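PDB 4B2N: 70 kDa protein from Xanthomonas sp., which is a dihaem c-type cytochrome that acts as a rubber (latex) oxygenase, a dioxygenase that attacks rubber processively. Local coordinates for residues Val49-Asn54 and Asn64-Asp69; Asn58-Phe63 and Pro405-Asp410; Phe296-Phe301 and Val416-Thr421; Gly304-Asp309 and Asn493-Pro498. One frame throughout, in Å; residues are numbered along the deposited sequence.

Contact 1 (Val49-Asn54 and Asn64-Asp69); sequences VKQGVN and NAYFVD
The ring of Tyr-66 takes the backbone of Lys-50 and Gln-51 on one face. Gln-51 N stands 3.7 Å above the ring plane over its centre, while Lys-50 C lies closer to the rim of the same face. At the edge, near the ring plane, come Val-49 O and the methyl Val-53 CG1, the latter 3.8 Å from Tyr-66 CE1. The ring therefore packs against the type II turn of Lys-50 to Val-53, which is closed by its own bond from Val-53 N to Lys-50 O. Gly-52, at phi 103°, has the backbone such a turn needs at its third position. CG of Tyr-66 stands opposite the carbonyl carbon (chi1 -61°), which lays the ring against the Lys-50 to Gln-51 peptide and brings its hydroxyl to a water. That water is hydrogen-bonded to Tyr-66 OH at 3.1 Å and accepts from Gly-52 N and Asn-54 N, so a single molecule joins the phenol to the amides of Gly-52, in the turn, and Asn-54, just after it.

Beyond the ring, Phe-67 N donates to Val-49 O at 2.9 Å (144° at the hydrogen). Lys-50 reaches the other way: its chain, bent at chi2 and chi4, passes Phe-67 O and ends on a second water, 2.9 Å from Lys-50 NZ, which accepts from Asp-69 N as well.

Both segments belong to the long loop between helix 27-32 and helix 88-104. Segment 64-69 lies against strand 299-300 through Ala-65 and Val-68, both touching Arg-299, and Val-68 O is hydrogen-bonded to Ser-307 of strand 306-307.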
# COMPACT_ATOMS: atom_id res chain seq x y z
N VAL A 49 -9.22 4.72 -19.87
CA VAL A 49 -8.08 5.67 -19.88
C VAL A 49 -6.93 5.10 -20.71
O VAL A 49 -5.99 4.51 -20.20
CB VAL A 49 -7.65 6.08 -18.46
CG1 VAL A 49 -6.55 7.11 -18.49
CG2 VAL A 49 -8.89 6.58 -17.67
N LYS A 50 -7.00 5.39 -22.01
CA LYS A 50 -6.14 4.78 -22.99
C LYS A 50 -5.73 5.97 -23.90
O LYS A 50 -6.46 6.99 -23.98
CB LYS A 50 -7.06 3.89 -23.81
CG LYS A 50 -6.67 2.45 -23.85
CD LYS A 50 -6.68 1.84 -22.48
CE LYS A 50 -6.06 0.45 -22.59
NZ LYS A 50 -6.66 -0.28 -23.75
N GLN A 51 -4.65 5.80 -24.66
CA GLN A 51 -4.33 6.77 -25.73
C GLN A 51 -5.58 7.23 -26.51
O GLN A 51 -6.42 6.46 -26.92
CB GLN A 51 -3.25 6.22 -26.68
CG GLN A 51 -2.53 7.30 -27.51
CD GLN A 51 -1.46 8.08 -26.69
OE1 GLN A 51 -1.55 9.31 -26.53
NE2 GLN A 51 -0.46 7.36 -26.17
N GLY A 52 -5.72 8.54 -26.65
CA GLY A 52 -6.91 9.10 -27.27
C GLY A 52 -7.90 9.69 -26.28
O GLY A 52 -8.76 10.53 -26.66
N VAL A 53 -7.78 9.32 -24.99
CA VAL A 53 -8.78 9.74 -24.00
C VAL A 53 -8.82 11.26 -23.93
O VAL A 53 -9.89 11.86 -23.72
CB VAL A 53 -8.61 9.03 -22.59
CG1 VAL A 53 -7.28 9.38 -21.94
CG2 VAL A 53 -9.76 9.34 -21.63
N ASN A 54 -7.67 11.90 -24.13
CA ASN A 54 -7.62 13.35 -23.90
C ASN A 54 -8.04 14.05 -25.20
O ASN A 54 -7.20 14.72 -25.78
CB ASN A 54 -6.22 13.82 -23.53
CG ASN A 54 -5.70 13.15 -22.19
OD1 ASN A 54 -4.54 12.65 -22.10
ND2 ASN A 54 -6.51 13.21 -21.17
N ASN A 64 -2.30 10.98 -17.89
CA ASN A 64 -1.05 10.50 -18.47
C ASN A 64 -0.67 9.12 -18.03
O ASN A 64 0.34 8.60 -18.49
CB ASN A 64 0.10 11.49 -18.27
CG ASN A 64 0.53 11.57 -16.82
OD1 ASN A 64 0.20 10.72 -16.02
ND2 ASN A 64 1.28 12.60 -16.49
N ALA A 65 -1.50 8.49 -17.19
CA ALA A 65 -1.15 7.14 -16.73
C ALA A 65 -2.22 6.19 -17.23
O ALA A 65 -3.32 6.09 -16.63
CB ALA A 65 -1.05 7.10 -15.22
N TYR A 66 -1.90 5.51 -18.34
CA TYR A 66 -2.91 4.77 -19.02
C TYR A 66 -3.06 3.40 -18.45
O TYR A 66 -2.07 2.78 -18.05
CB TYR A 66 -2.68 4.68 -20.51
CG TYR A 66 -2.68 6.03 -21.20
CD1 TYR A 66 -3.74 6.93 -21.06
CD2 TYR A 66 -1.60 6.43 -21.98
CE1 TYR A 66 -3.72 8.19 -21.69
CE2 TYR A 66 -1.59 7.70 -22.60
CZ TYR A 66 -2.67 8.55 -22.47
OH TYR A 66 -2.69 9.81 -23.07
N PHE A 67 -4.30 2.93 -18.46
CA PHE A 67 -4.65 1.56 -18.17
C PHE A 67 -4.11 0.64 -19.25
O PHE A 67 -4.18 0.98 -20.41
CB PHE A 67 -6.16 1.47 -18.16
CG PHE A 67 -6.71 0.20 -17.63
CD1 PHE A 67 -6.81 -0.03 -16.21
CD2 PHE A 67 -7.08 -0.79 -18.50
CE1 PHE A 67 -7.35 -1.21 -15.70
CE2 PHE A 67 -7.69 -1.96 -18.00
CZ PHE A 67 -7.80 -2.18 -16.59
N VAL A 68 -3.62 -0.55 -18.88
CA VAL A 68 -3.23 -1.54 -19.87
C VAL A 68 -4.05 -2.80 -19.64
O VAL A 68 -4.05 -3.37 -18.53
CB VAL A 68 -1.72 -1.94 -19.80
CG1 VAL A 68 -1.46 -3.09 -20.78
CG2 VAL A 68 -0.89 -0.74 -20.18
N ASP A 69 -4.73 -3.23 -20.68
CA ASP A 69 -5.63 -4.36 -20.58
C ASP A 69 -4.80 -5.61 -20.83
O ASP A 69 -4.35 -5.84 -21.94
CB ASP A 69 -6.80 -4.18 -21.57
CG ASP A 69 -7.78 -5.35 -21.53
OD1 ASP A 69 -7.51 -6.38 -20.85
OD2 ASP A 69 -8.81 -5.26 -22.21
O HOH W 1 -4.59 -2.20 -23.34
O HOH W 2 -4.96 10.57 -25.10

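Contact 2 (Asn58-Phe63 and Pro405-Asp410); sequences NAALQF and PNYLPD
One direct hydrogen bond joins Ala-60 to Asn-406: Ala-60 N donates to Asn-406 O at 2.7 Å with 161° at the hydrogen, and the donor is tilted 19° from the carbonyl plane. The same oxygen takes a CA-H...O contact from the residue before, Ala-59 CA to Asn-406 O at 3.2 Å, so two successive residues converge on one carbonyl. Inside segment 58-63, Gln-62 folds back and NE2 donates to Ala-59 O at 3.2 Å; this donor lies above the carbonyl plane. NE2 also bonds Asn-56 O, so it serves two backbone oxygens.

The apolar contacts form two groups. In the first, the methyl Ala-60 CB meets Tyr-407 CD1 at 3.6 Å, while the tyrosine ring has an edge-to-face partner in His-401. The second centres on Leu-408 CD2, which approaches Phe-63 CZ at 3.6 Å and Leu-61 CD2 at 4.0 Å. The two leucine side chains run alongside each other in the same direction, and Leu-61 CG rests over a face of the Phe-63 ring. Pro-409 CD adds a looser contact to Phe-63 CE2.

Two loops far apart in sequence are joined here near a haem: the side chain of Leu-61 is about 6 Å from that of Cys-393, which is covalently attached to the second haem c. The chemistry implies a division of labour: one backbone hydrogen bond sets Ala-60 against Asn-406, and the rest of the contact is mainly van der Waals packing of Ala, Leu, Phe, Tyr and Pro carbons.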
# COMPACT_ATOMS: atom_id res chain seq x y z
N ASN A 58 -6.87 21.09 -24.53
CA ASN A 58 -6.92 22.25 -23.65
C ASN A 58 -7.72 22.06 -22.37
O ASN A 58 -7.78 22.96 -21.56
CB ASN A 58 -7.46 23.47 -24.38
CG ASN A 58 -6.62 23.76 -25.59
OD1 ASN A 58 -7.09 23.58 -26.71
ND2 ASN A 58 -5.36 24.12 -25.39
N ALA A 59 -8.32 20.88 -22.20
CA ALA A 59 -9.07 20.60 -20.98
C ALA A 59 -8.21 20.81 -19.70
O ALA A 59 -6.97 20.72 -19.73
CB ALA A 59 -9.66 19.18 -21.01
N ALA A 60 -8.88 21.08 -18.58
CA ALA A 60 -8.26 21.25 -17.26
C ALA A 60 -7.46 20.03 -16.83
O ALA A 60 -6.44 20.14 -16.15
CB ALA A 60 -9.32 21.54 -16.20
N LEU A 61 -7.94 18.86 -17.21
CA LEU A 61 -7.25 17.62 -16.81
C LEU A 61 -6.76 16.80 -18.00
O LEU A 61 -7.55 16.37 -18.84
CB LEU A 61 -8.19 16.79 -15.94
CG LEU A 61 -7.76 15.35 -15.59
CD1 LEU A 61 -6.44 15.32 -14.80
CD2 LEU A 61 -8.84 14.65 -14.80
N GLN A 62 -5.46 16.57 -18.06
CA GLN A 62 -4.88 15.71 -19.12
C GLN A 62 -4.33 14.44 -18.45
O GLN A 62 -3.32 14.53 -17.77
CB GLN A 62 -3.74 16.43 -19.81
CG GLN A 62 -4.24 17.75 -20.38
CD GLN A 62 -5.21 17.49 -21.53
OE1 GLN A 62 -4.93 16.69 -22.39
NE2 GLN A 62 -6.36 18.16 -21.54
N PHE A 63 -4.96 13.30 -18.67
CA PHE A 63 -4.46 12.04 -18.08
C PHE A 63 -3.12 11.65 -18.67
O PHE A 63 -2.87 11.83 -19.86
CB PHE A 63 -5.44 10.88 -18.29
CG PHE A 63 -6.80 11.11 -17.71
CD1 PHE A 63 -6.99 11.19 -16.30
CD2 PHE A 63 -7.94 11.29 -18.56
CE1 PHE A 63 -8.27 11.39 -15.76
CE2 PHE A 63 -9.22 11.54 -18.02
CZ PHE A 63 -9.39 11.57 -16.60
N PRO A 405 -16.67 19.37 -21.18
CA PRO A 405 -15.42 18.97 -21.84
C PRO A 405 -14.27 19.97 -21.69
O PRO A 405 -13.15 19.62 -22.07
CB PRO A 405 -15.82 18.76 -23.31
CG PRO A 405 -17.13 19.46 -23.46
CD PRO A 405 -17.81 19.38 -22.11
N ASN A 406 -14.52 21.17 -21.16
CA ASN A 406 -13.39 22.00 -20.72
C ASN A 406 -12.66 21.34 -19.52
O ASN A 406 -11.49 21.65 -19.23
CB ASN A 406 -13.85 23.42 -20.34
CG ASN A 406 -14.49 24.15 -21.51
OD1 ASN A 406 -14.01 24.06 -22.64
ND2 ASN A 406 -15.60 24.81 -21.25
N TYR A 407 -13.35 20.42 -18.83
CA TYR A 407 -12.78 19.77 -17.62
C TYR A 407 -12.43 18.31 -17.86
O TYR A 407 -11.38 17.86 -17.43
CB TYR A 407 -13.70 19.95 -16.38
CG TYR A 407 -13.69 21.39 -16.02
CD1 TYR A 407 -12.71 21.90 -15.19
CD2 TYR A 407 -14.59 22.27 -16.60
CE1 TYR A 407 -12.65 23.28 -14.92
CE2 TYR A 407 -14.52 23.64 -16.35
CZ TYR A 407 -13.54 24.13 -15.51
OH TYR A 407 -13.43 25.49 -15.21
N LEU A 408 -13.31 17.58 -18.54
CA LEU A 408 -13.22 16.09 -18.57
C LEU A 408 -13.85 15.69 -19.87
O LEU A 408 -14.92 16.19 -20.16
CB LEU A 408 -14.11 15.46 -17.49
CG LEU A 408 -13.64 14.44 -16.45
CD1 LEU A 408 -14.77 13.49 -16.06
CD2 LEU A 408 -12.26 13.78 -16.61
N PRO A 409 -13.25 14.72 -20.62
CA PRO A 409 -13.71 14.39 -21.97
C PRO A 409 -14.82 13.37 -21.90
O PRO A 409 -15.43 13.11 -22.89
CB PRO A 409 -12.47 13.77 -22.62
CG PRO A 409 -11.77 13.07 -21.46
CD PRO A 409 -12.02 13.96 -20.26
N ASP A 410 -15.10 12.78 -20.73
CA ASP A 410 -16.15 11.76 -20.68
C ASP A 410 -16.67 11.71 -19.25
O ASP A 410 -15.86 11.53 -18.34
CB ASP A 410 -15.51 10.45 -21.12
CG ASP A 410 -16.48 9.28 -21.13
OD1 ASP A 410 -17.52 9.25 -20.44
OD2 ASP A 410 -16.15 8.30 -21.79

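Contact 3 (Phe296-Phe301 and Val416-Thr421); sequences FKTRQF and VAAVVT. With HEC (heme c), chain C.
Lys-297 does two jobs at once: its backbone is paired with Ala-417 in a single isolated bridge, while its side chain leaves that bridge for the first haem c. The chain bends at chi3 (85°), and NZ donates to the propionate oxygen O2A of the haem at 2.8 Å. The other oxygen of this carboxylate, O1A, receives Phe-301 N, also at 2.8 Å. One propionate is thus gripped at both oxygens by a single short segment, and Phe-301 CE1 approaches the porphyrin at CHA at 3.6 Å.

Across the bridge, Ala-417 N donates to Phe-296 O at 2.8 Å with 154° at the hydrogen. The bridge precedes strand 299-300, half of a two-stranded antiparallel hairpin with strand 306-307, and the partner segment runs on into strand 420-422, so it joins the approaches to two separate small sheets. A water extends the pairing, donating to Ala-417 O at 2.8 Å and accepting from Arg-299 N.

Beside it Thr-298 packs by its methyl: CG2 lies 3.8 Å from Val-416 CG1, the two side chains crossing at about a right angle. Thr-298 OG1, between backbone N and carbonyl carbon (chi1 61°), sits 3.3 Å from Ala-418 CB and is hydrogen-bonded to Ala-65 O.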
# COMPACT_ATOMS: atom_id res chain seq x y z
N PHE A 296 -10.76 3.58 -8.80
CA PHE A 296 -10.52 4.83 -9.54
C PHE A 296 -9.11 5.00 -10.06
O PHE A 296 -8.75 5.97 -10.78
CB PHE A 296 -10.96 6.05 -8.68
CG PHE A 296 -12.43 6.06 -8.44
CD1 PHE A 296 -13.27 6.63 -9.39
CD2 PHE A 296 -12.97 5.47 -7.33
CE1 PHE A 296 -14.67 6.62 -9.20
CE2 PHE A 296 -14.34 5.46 -7.11
CZ PHE A 296 -15.18 6.05 -8.04
N LYS A 297 -8.29 4.02 -9.78
CA LYS A 297 -6.87 4.14 -10.10
C LYS A 297 -6.51 3.26 -11.25
O LYS A 297 -6.57 2.02 -11.16
CB LYS A 297 -6.05 3.84 -8.83
CG LYS A 297 -6.33 4.89 -7.78
CD LYS A 297 -5.76 4.55 -6.39
CE LYS A 297 -4.29 5.01 -6.33
NZ LYS A 297 -3.74 4.72 -4.92
N THR A 298 -6.13 3.87 -12.37
CA THR A 298 -5.64 3.12 -13.54
C THR A 298 -4.36 2.38 -13.31
O THR A 298 -4.12 1.34 -14.00
CB THR A 298 -5.45 4.09 -14.75
OG1 THR A 298 -4.48 5.08 -14.37
CG2 THR A 298 -6.80 4.78 -15.13
N ARG A 299 -3.58 2.78 -12.28
CA ARG A 299 -2.28 2.14 -12.03
C ARG A 299 -2.20 1.60 -10.61
O ARG A 299 -2.94 2.03 -9.73
CB ARG A 299 -1.10 3.13 -12.20
CG ARG A 299 -1.15 3.97 -13.46
CD ARG A 299 -1.08 3.13 -14.74
NE ARG A 299 0.24 2.51 -14.91
CZ ARG A 299 0.61 1.71 -15.88
NH1 ARG A 299 -0.24 1.34 -16.83
NH2 ARG A 299 1.88 1.26 -15.91
N GLN A 300 -1.17 0.80 -10.40
CA GLN A 300 -0.78 0.30 -9.07
C GLN A 300 0.50 1.06 -8.64
O GLN A 300 1.33 1.42 -9.47
CB GLN A 300 -0.44 -1.21 -9.19
CG GLN A 300 -1.52 -2.01 -9.89
CD GLN A 300 -2.45 -2.71 -8.91
OE1 GLN A 300 -3.13 -3.66 -9.26
NE2 GLN A 300 -2.56 -2.16 -7.74
N PHE A 301 0.66 1.21 -7.32
CA PHE A 301 1.85 1.61 -6.68
C PHE A 301 1.99 3.11 -6.74
O PHE A 301 1.37 3.80 -7.59
CB PHE A 301 3.07 0.84 -7.22
CG PHE A 301 3.13 -0.62 -6.78
CD1 PHE A 301 2.72 -1.03 -5.53
CD2 PHE A 301 3.69 -1.58 -7.64
CE1 PHE A 301 2.82 -2.39 -5.12
CE2 PHE A 301 3.83 -2.92 -7.23
CZ PHE A 301 3.39 -3.34 -5.96
N VAL A 416 -11.65 9.46 -11.60
CA VAL A 416 -10.46 8.65 -12.01
C VAL A 416 -9.15 9.38 -11.69
O VAL A 416 -9.01 10.57 -11.99
CB VAL A 416 -10.48 8.21 -13.51
CG1 VAL A 416 -9.17 7.56 -13.93
CG2 VAL A 416 -11.63 7.25 -13.76
N ALA A 417 -8.23 8.67 -11.02
CA ALA A 417 -6.89 9.19 -10.80
C ALA A 417 -5.96 8.50 -11.84
O ALA A 417 -5.62 7.31 -11.71
CB ALA A 417 -6.44 8.90 -9.36
N ALA A 418 -5.57 9.22 -12.90
CA ALA A 418 -4.61 8.67 -13.85
C ALA A 418 -3.54 9.67 -14.24
O ALA A 418 -3.20 9.78 -15.44
CB ALA A 418 -5.34 8.17 -15.10
N VAL A 419 -3.01 10.40 -13.26
CA VAL A 419 -1.92 11.29 -13.53
C VAL A 419 -0.77 10.94 -12.61
O VAL A 419 -0.95 11.01 -11.42
CB VAL A 419 -2.35 12.76 -13.27
CG1 VAL A 419 -1.19 13.75 -13.39
CG2 VAL A 419 -3.50 13.17 -14.22
N VAL A 420 0.39 10.58 -13.17
CA VAL A 420 1.67 10.52 -12.43
C VAL A 420 2.32 11.90 -12.61
O VAL A 420 2.61 12.33 -13.74
CB VAL A 420 2.55 9.36 -12.95
CG1 VAL A 420 3.95 9.33 -12.32
CG2 VAL A 420 1.84 8.03 -12.66
N THR A 421 2.46 12.64 -11.52
CA THR A 421 2.97 14.03 -11.61
C THR A 421 4.51 13.89 -11.63
O THR A 421 5.10 13.26 -10.74
CB THR A 421 2.50 14.86 -10.41
OG1 THR A 421 1.07 14.91 -10.37
CG2 THR A 421 3.11 16.26 -10.40
FE HEC C . 0.11 -3.95 -0.19
CHA HEC C . 0.53 -1.42 -2.55
CHB HEC C . -2.41 -5.39 -2.18
CHC HEC C . 0.10 -6.90 1.74
CHD HEC C . 2.05 -2.32 2.02
NA HEC C . -0.71 -3.57 -1.91
C1A HEC C . -0.54 -2.38 -2.69
C2A HEC C . -1.53 -2.25 -3.76
C3A HEC C . -2.39 -3.38 -3.69
C4A HEC C . -1.88 -4.15 -2.54
CMA HEC C . -3.61 -3.66 -4.55
CAA HEC C . -1.68 -1.12 -4.80
CBA HEC C . -2.39 0.03 -4.09
CGA HEC C . -2.46 1.29 -4.93
O1A HEC C . -1.44 1.73 -5.57
O2A HEC C . -3.54 1.88 -4.86
NB HEC C . -0.85 -5.76 -0.30
C1B HEC C . -1.87 -6.14 -1.07
C2B HEC C . -2.39 -7.48 -0.83
C3B HEC C . -1.65 -7.92 0.29
C4B HEC C . -0.79 -6.78 0.59
CMB HEC C . -3.45 -8.08 -1.66
CAB HEC C . -1.66 -9.25 0.99
CBB HEC C . -1.26 -10.35 0.19
NC HEC C . 0.86 -4.58 1.54
C1C HEC C . 0.85 -5.77 2.24
C2C HEC C . 1.55 -5.69 3.54
C3C HEC C . 2.14 -4.34 3.57
C4C HEC C . 1.70 -3.70 2.34
CMC HEC C . 1.67 -6.86 4.52
CAC HEC C . 3.01 -3.71 4.62
CBC HEC C . 4.01 -4.50 5.20
ND HEC C . 1.12 -2.19 -0.28
C1D HEC C . 1.86 -1.70 0.71
C2D HEC C . 2.45 -0.44 0.43
C3D HEC C . 2.02 -0.19 -0.91
C4D HEC C . 1.21 -1.35 -1.27
CMD HEC C . 3.31 0.46 1.25
CAD HEC C . 2.47 0.97 -1.73
CBD HEC C . 3.89 0.42 -2.18
CGD HEC C . 4.62 1.50 -2.95
O1D HEC C . 5.54 2.16 -2.41
O2D HEC C . 4.18 1.74 -4.12
O HOH W 3 -3.68 5.43 -10.94

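Contact 4 (Gly304-Asp309 and Asn493-Pro498); sequences GSLSSD and NIWEEP
Ser-305 CB sits over the indole of Trp-495, 3.4 Å from the centroid of the five-membered ring and 24° off its normal, a CH-pi contact. OG continues over the same face toward the benzene half, 3.3 Å from Trp-495 CZ2. Its position between backbone N and carbonyl carbon (chi1 57°) lays it on the ring, while its hydrogen bond goes to Asp-303 OD1.

Leu-306, next in the chain, can be followed outward. CB lies 3.9 Å from Asn-493 OD1. CG stands over the outer part of the indole. There the chain forks: CD1 meets Trp-495 CZ3 at 3.8 Å, and CD2 turns to the backbone, lying 3.5 Å from Ile-494 O and close to Trp-495 CA. The isobutyl group thus fills the angle between the indole and the chain that carries it.

Polar links flank this packing. Glu-496 N donates to Ser-305 O at 3.0 Å, almost straight (175°). At the other end a water accepts from Ser-307 N and donates to Asn-493 OD1 at 2.6 Å, while Asn-493 ND2 bonds Trp-450 O. Ser-307 OG accepts from Asp-309 N in an ST turn at the end of the strand, and is also hydrogen-bonded to Val-68 O.

The contact brings the loop before strand 500-502 onto the hairpin next to haem-binding Phe-301, whose side chain is about 4 Å from that of Trp-495. Its chemistry implies a buried indole covered by Ser-305 and Leu-306, the serine hydroxyl finding its hydrogen bond at Asp-303, with the nearby backbone amides of Ser-307 and Glu-496 satisfied by water and carbonyl respectively.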
# COMPACT_ATOMS: atom_id res chain seq x y z
N GLY A 304 2.82 4.62 -9.95
CA GLY A 304 1.95 4.33 -11.09
C GLY A 304 2.65 3.36 -12.05
O GLY A 304 2.40 3.37 -13.23
N SER A 305 3.55 2.55 -11.53
CA SER A 305 4.41 1.71 -12.40
C SER A 305 3.67 0.61 -13.22
O SER A 305 4.16 0.22 -14.31
CB SER A 305 5.45 1.05 -11.54
OG SER A 305 4.84 0.30 -10.53
N LEU A 306 2.59 0.06 -12.69
CA LEU A 306 1.89 -1.06 -13.32
C LEU A 306 0.44 -0.84 -13.56
O LEU A 306 -0.19 -0.15 -12.80
CB LEU A 306 2.03 -2.32 -12.45
CG LEU A 306 3.47 -2.76 -12.13
CD1 LEU A 306 3.51 -3.76 -11.01
CD2 LEU A 306 4.14 -3.35 -13.37
N SER A 307 -0.13 -1.48 -14.59
CA SER A 307 -1.58 -1.45 -14.85
C SER A 307 -2.39 -1.98 -13.71
O SER A 307 -2.06 -3.05 -13.16
CB SER A 307 -1.93 -2.33 -16.05
OG SER A 307 -3.33 -2.23 -16.31
N SER A 308 -3.48 -1.30 -13.36
CA SER A 308 -4.43 -1.86 -12.41
C SER A 308 -5.14 -3.14 -12.87
O SER A 308 -5.85 -3.74 -12.09
CB SER A 308 -5.49 -0.83 -11.99
OG SER A 308 -4.82 0.19 -11.27
N ASP A 309 -5.00 -3.51 -14.14
CA ASP A 309 -5.53 -4.81 -14.61
C ASP A 309 -4.74 -6.01 -14.01
O ASP A 309 -5.21 -7.17 -13.99
CB ASP A 309 -5.50 -4.90 -16.14
CG ASP A 309 -6.51 -5.94 -16.67
OD1 ASP A 309 -7.69 -5.95 -16.21
OD2 ASP A 309 -6.15 -6.74 -17.55
N ASN A 493 2.85 -6.45 -19.08
CA ASN A 493 2.72 -5.83 -17.72
C ASN A 493 4.04 -5.28 -17.28
O ASN A 493 4.64 -5.66 -16.26
CB ASN A 493 2.13 -6.81 -16.68
CG ASN A 493 1.87 -6.14 -15.33
OD1 ASN A 493 1.36 -4.99 -15.27
ND2 ASN A 493 2.30 -6.80 -14.24
N ILE A 494 4.46 -4.30 -18.05
CA ILE A 494 5.77 -3.68 -17.98
C ILE A 494 5.83 -2.81 -16.73
O ILE A 494 4.90 -2.02 -16.48
CB ILE A 494 5.88 -2.66 -19.18
CG1 ILE A 494 5.95 -3.43 -20.48
CG2 ILE A 494 7.13 -1.81 -19.03
CD1 ILE A 494 7.01 -4.52 -20.43
N TRP A 495 6.94 -2.87 -15.99
CA TRP A 495 7.18 -1.89 -14.92
C TRP A 495 7.63 -0.58 -15.57
O TRP A 495 8.76 -0.52 -16.03
CB TRP A 495 8.29 -2.38 -14.01
CG TRP A 495 8.33 -1.54 -12.73
CD1 TRP A 495 8.71 -0.18 -12.59
CD2 TRP A 495 7.85 -1.95 -11.41
NE1 TRP A 495 8.51 0.23 -11.29
CE2 TRP A 495 7.98 -0.77 -10.53
CE3 TRP A 495 7.32 -3.14 -10.87
CZ2 TRP A 495 7.63 -0.81 -9.20
CZ3 TRP A 495 6.94 -3.15 -9.51
CH2 TRP A 495 7.13 -2.03 -8.69
N GLU A 496 6.78 0.44 -15.65
CA GLU A 496 7.17 1.70 -16.32
C GLU A 496 8.38 2.38 -15.70
O GLU A 496 8.59 2.33 -14.49
CB GLU A 496 6.03 2.73 -16.33
CG GLU A 496 4.92 2.31 -17.27
CD GLU A 496 5.33 2.28 -18.76
OE1 GLU A 496 6.06 3.18 -19.22
OE2 GLU A 496 4.85 1.40 -19.50
N GLU A 497 9.19 3.01 -16.52
CA GLU A 497 10.29 3.75 -15.97
C GLU A 497 9.70 4.86 -15.02
O GLU A 497 8.80 5.56 -15.42
CB GLU A 497 11.08 4.38 -17.11
CG GLU A 497 12.21 5.18 -16.56
CD GLU A 497 13.20 5.56 -17.61
OE1 GLU A 497 12.90 5.34 -18.80
OE2 GLU A 497 14.29 6.02 -17.20
N PRO A 498 10.24 4.99 -13.79
CA PRO A 498 9.60 6.02 -12.96
C PRO A 498 9.84 7.45 -13.38
O PRO A 498 10.95 7.77 -13.77
CB PRO A 498 10.18 5.81 -11.58
CG PRO A 498 11.34 4.89 -11.70
CD PRO A 498 11.27 4.24 -13.07
O HOH W 4 1.39 -2.77 -16.66

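How the contacts relate
From the N terminus, contact 1 closes a short loop within the long connection between helix 27-32 and helix 88-104. Segment 58-63 lies inside that loop, so contact 2, which reaches 405-410 much later, crosses contact 1. Contact 3 opens and closes after contact 1 and crosses contact 2; contact 4 in turn crosses both contacts 2 and 3. Contacts 1 and 3 meet where Ala-65 N and Ala-418 O lie 2.8 Å apart, while contacts 3 and 4 share the hairpin of strands 299-300 and 306-307. Together they tie the N-terminal loop to that hairpin and to the chain leading into strands 420-422 and 500-502.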